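Local coordinates for protein sulfotransferase (Alicyclobacillus acidocaldarius subsp. acidocaldarius, PDB 3RNL) that binds magnesium ions and probably transfers sulfuryl groups to acceptor molecules as a sulfotransferase, at residues 43-48 and 91-96. Residues are numbered along the deposited sequence; the frame is centred on the assembly and turned at random.
Sequences HFFSIP and VFYLFY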
loop_
_atom_site.group_PDB
_atom_site.type_symbol
_atom_site.label_atom_id
_atom_site.label_comp_id
_atom_site.label_asym_id
_atom_site.label_seq_id
_atom_site.Cartn_x
_atom_site.Cartn_y
_atom_site.Cartn_z
ATOM N N HIS A 43 -2.629 9.932 4.264
ATOM C CA HIS A 43 -3.607 9.079 4.959
ATOM C C HIS A 43 -4.919 9.776 5.316
ATOM O O HIS A 43 -5.610 9.372 6.254
ATOM C CB HIS A 43 -2.992 8.405 6.203
ATOM C CG HIS A 43 -2.069 7.281 5.854
ATOM N ND1 HIS A 43 -0.709 7.459 5.702
ATOM C CD2 HIS A 43 -2.316 5.984 5.544
ATOM C CE1 HIS A 43 -0.154 6.310 5.346
ATOM N NE2 HIS A 43 -1.104 5.396 5.256
ATOM N N PHE A 44 -5.283 10.790 4.538
ATOM C CA PHE A 44 -6.502 11.550 4.822
ATOM C C PHE A 44 -7.746 10.661 4.992
ATOM O O PHE A 44 -8.549 10.848 5.926
ATOM C CB PHE A 44 -6.724 12.601 3.725
ATOM C CG PHE A 44 -8.008 13.365 3.866
ATOM C CD1 PHE A 44 -8.146 14.339 4.849
ATOM C CD2 PHE A 44 -9.071 13.115 3.019
ATOM C CE1 PHE A 44 -9.329 15.046 4.991
ATOM C CE2 PHE A 44 -10.253 13.820 3.144
ATOM C CZ PHE A 44 -10.380 14.794 4.134
ATOM N N PHE A 45 -7.922 9.700 4.091
ATOM C CA PHE A 45 -9.131 8.862 4.126
ATOM C C PHE A 45 -9.108 7.786 5.210
ATOM O O PHE A 45 -10.101 7.087 5.411
ATOM C CB PHE A 45 -9.404 8.265 2.737
ATOM C CG PHE A 45 -9.825 9.302 1.733
ATOM C CD1 PHE A 45 -11.088 9.869 1.813
ATOM C CD2 PHE A 45 -8.949 9.749 0.755
ATOM C CE1 PHE A 45 -11.495 10.844 0.901
ATOM C CE2 PHE A 45 -9.338 10.734 -0.143
ATOM C CZ PHE A 45 -10.615 11.281 -0.065
ATOM N N SER A 46 -7.951 7.602 5.852
ATOM C CA SER A 46 -7.827 6.672 6.980
ATOM C C SER A 46 -7.932 7.264 8.386
ATOM O O SER A 46 -8.060 6.527 9.359
ATOM C CB SER A 46 -6.501 5.906 6.853
ATOM O OG SER A 46 -6.568 5.065 5.710
ATOM N N ILE A 47 -7.894 8.586 8.498
ATOM C CA ILE A 47 -7.732 9.214 9.824
ATOM C C ILE A 47 -8.755 8.730 10.862
ATOM O O ILE A 47 -8.401 8.458 12.011
ATOM C CB ILE A 47 -7.764 10.759 9.748
ATOM C CG1 ILE A 47 -6.710 11.289 8.771
ATOM C CG2 ILE A 47 -7.593 11.384 11.141
ATOM C CD1 ILE A 47 -5.294 10.885 9.080
ATOM N N PRO A 48 -10.035 8.626 10.481
ATOM C CA PRO A 48 -10.989 8.201 11.515
ATOM C C PRO A 48 -10.759 6.798 12.084
ATOM O O PRO A 48 -11.315 6.486 13.143
ATOM C CB PRO A 48 -12.348 8.289 10.802
ATOM C CG PRO A 48 -12.111 9.319 9.707
ATOM C CD PRO A 48 -10.718 9.021 9.234
ATOM N N VAL A 91 0.188 4.205 1.988
ATOM C CA VAL A 91 0.283 2.749 1.976
ATOM C C VAL A 91 -0.596 2.002 2.979
ATOM O O VAL A 91 -0.780 0.796 2.836
ATOM C CB VAL A 91 1.736 2.274 2.118
ATOM C CG1 VAL A 91 2.565 2.785 0.943
ATOM C CG2 VAL A 91 2.304 2.724 3.450
ATOM N N PHE A 92 -1.120 2.677 4.003
ATOM C CA PHE A 92 -2.044 2.003 4.901
ATOM C C PHE A 92 -3.527 2.225 4.560
ATOM O O PHE A 92 -4.414 1.821 5.302
ATOM C CB PHE A 92 -1.711 2.283 6.375
ATOM C CG PHE A 92 -0.334 1.811 6.761
ATOM C CD1 PHE A 92 -0.042 0.453 6.793
ATOM C CD2 PHE A 92 0.672 2.715 7.063
ATOM C CE1 PHE A 92 1.246 0.005 7.147
ATOM C CE2 PHE A 92 1.949 2.272 7.410
ATOM C CZ PHE A 92 2.230 0.913 7.447
ATOM N N TYR A 93 -3.787 2.902 3.446
ATOM C CA TYR A 93 -5.163 2.978 2.949
ATOM C C TYR A 93 -5.778 1.577 2.807
ATOM O O TYR A 93 -6.959 1.377 3.074
ATOM C CB TYR A 93 -5.170 3.683 1.597
ATOM C CG TYR A 93 -5.201 5.198 1.630
ATOM C CD1 TYR A 93 -5.586 5.894 2.768
ATOM C CD2 TYR A 93 -4.898 5.930 0.486
ATOM C CE1 TYR A 93 -5.649 7.287 2.778
ATOM C CE2 TYR A 93 -4.955 7.320 0.483
ATOM C CZ TYR A 93 -5.342 7.984 1.628
ATOM O OH TYR A 93 -5.403 9.350 1.623
ATOM N N LEU A 94 -4.977 0.605 2.391
ATOM C CA LEU A 94 -5.487 -0.759 2.193
ATOM C C LEU A 94 -5.847 -1.392 3.541
ATOM O O LEU A 94 -6.842 -2.118 3.689
ATOM C CB LEU A 94 -4.408 -1.589 1.482
ATOM C CG LEU A 94 -4.814 -3.049 1.220
ATOM C CD1 LEU A 94 -6.054 -3.143 0.294
ATOM C CD2 LEU A 94 -3.637 -3.844 0.628
ATOM N N PHE A 95 -5.045 -1.071 4.548
ATOM C CA PHE A 95 -5.147 -1.718 5.851
ATOM C C PHE A 95 -6.308 -1.209 6.711
ATOM O O PHE A 95 -6.997 -2.004 7.355
ATOM C CB PHE A 95 -3.825 -1.531 6.611
ATOM C CG PHE A 95 -3.860 -2.047 8.035
ATOM C CD1 PHE A 95 -3.817 -3.409 8.292
ATOM C CD2 PHE A 95 -3.934 -1.168 9.110
ATOM C CE1 PHE A 95 -3.840 -3.892 9.603
ATOM C CE2 PHE A 95 -3.970 -1.642 10.421
ATOM C CZ PHE A 95 -3.925 -3.002 10.664
ATOM N N TYR A 96 -6.530 0.099 6.735
ATOM C CA TYR A 96 -7.558 0.656 7.625
ATOM C C TYR A 96 -8.941 0.432 7.011
ATOM O O TYR A 96 -9.192 0.823 5.870
ATOM C CB TYR A 96 -7.286 2.139 7.897
ATOM C CG TYR A 96 -6.168 2.313 8.907
ATOM C CD1 TYR A 96 -6.340 1.904 10.230
ATOM C CD2 TYR A 96 -4.942 2.840 8.536
ATOM C CE1 TYR A 96 -5.312 2.039 11.160
ATOM C CE2 TYR A 96 -3.912 2.989 9.463
ATOM C CZ TYR A 96 -4.108 2.586 10.769
ATOM O OH TYR A 96 -3.088 2.716 11.699
#
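H43 accepts the one hydrogen bond that crosses between segments 43-48 and 91-96: the backbone N-H of F92 points to its NE2, 3.0 Å away and near the imidazole plane, though bent to 149° at the hydrogen. With CG anti to the carbonyl carbon (chi1 -75°), the imidazole turns its NE2 edge to the F92 backbone N, while the main-chain oxygen of E41 takes up ND1, so both ring nitrogens are engaged and the flip of the imidazole is fixed. Shortening this side chain to an alanine removes the acceptor, and is likely to leave the F92 N-H without its mate and open a gap beside the F92 side chain.

H43, F92 and Y93 form a small aromatic cluster beside this bond. The imidazole and the F92 ring lie nearly parallel, at 26°, but are slid so far apart that they barely overlap; NE2 instead meets CB of F92 at 3.4 Å. Y93 reaches across the 43-46 turn, its CE1 3.5 Å from CA of H43 and 3.9 Å from CB of F45. The contact joins two loops that follow neighbouring parallel strands, 34-35 and 85-89, of the P-loop-like alpha/beta fold, and it is buried.

The two hydroxyls find their partners outside the segments: Y93 OH hydrogen-bonds to E88, and S46 OG to T99 of helix 99-106. That same OG sits at the edge of the Y93 ring, 3.2 Å from CD1, while CB of S46 packs 3.8 Å from CD2 of Y96.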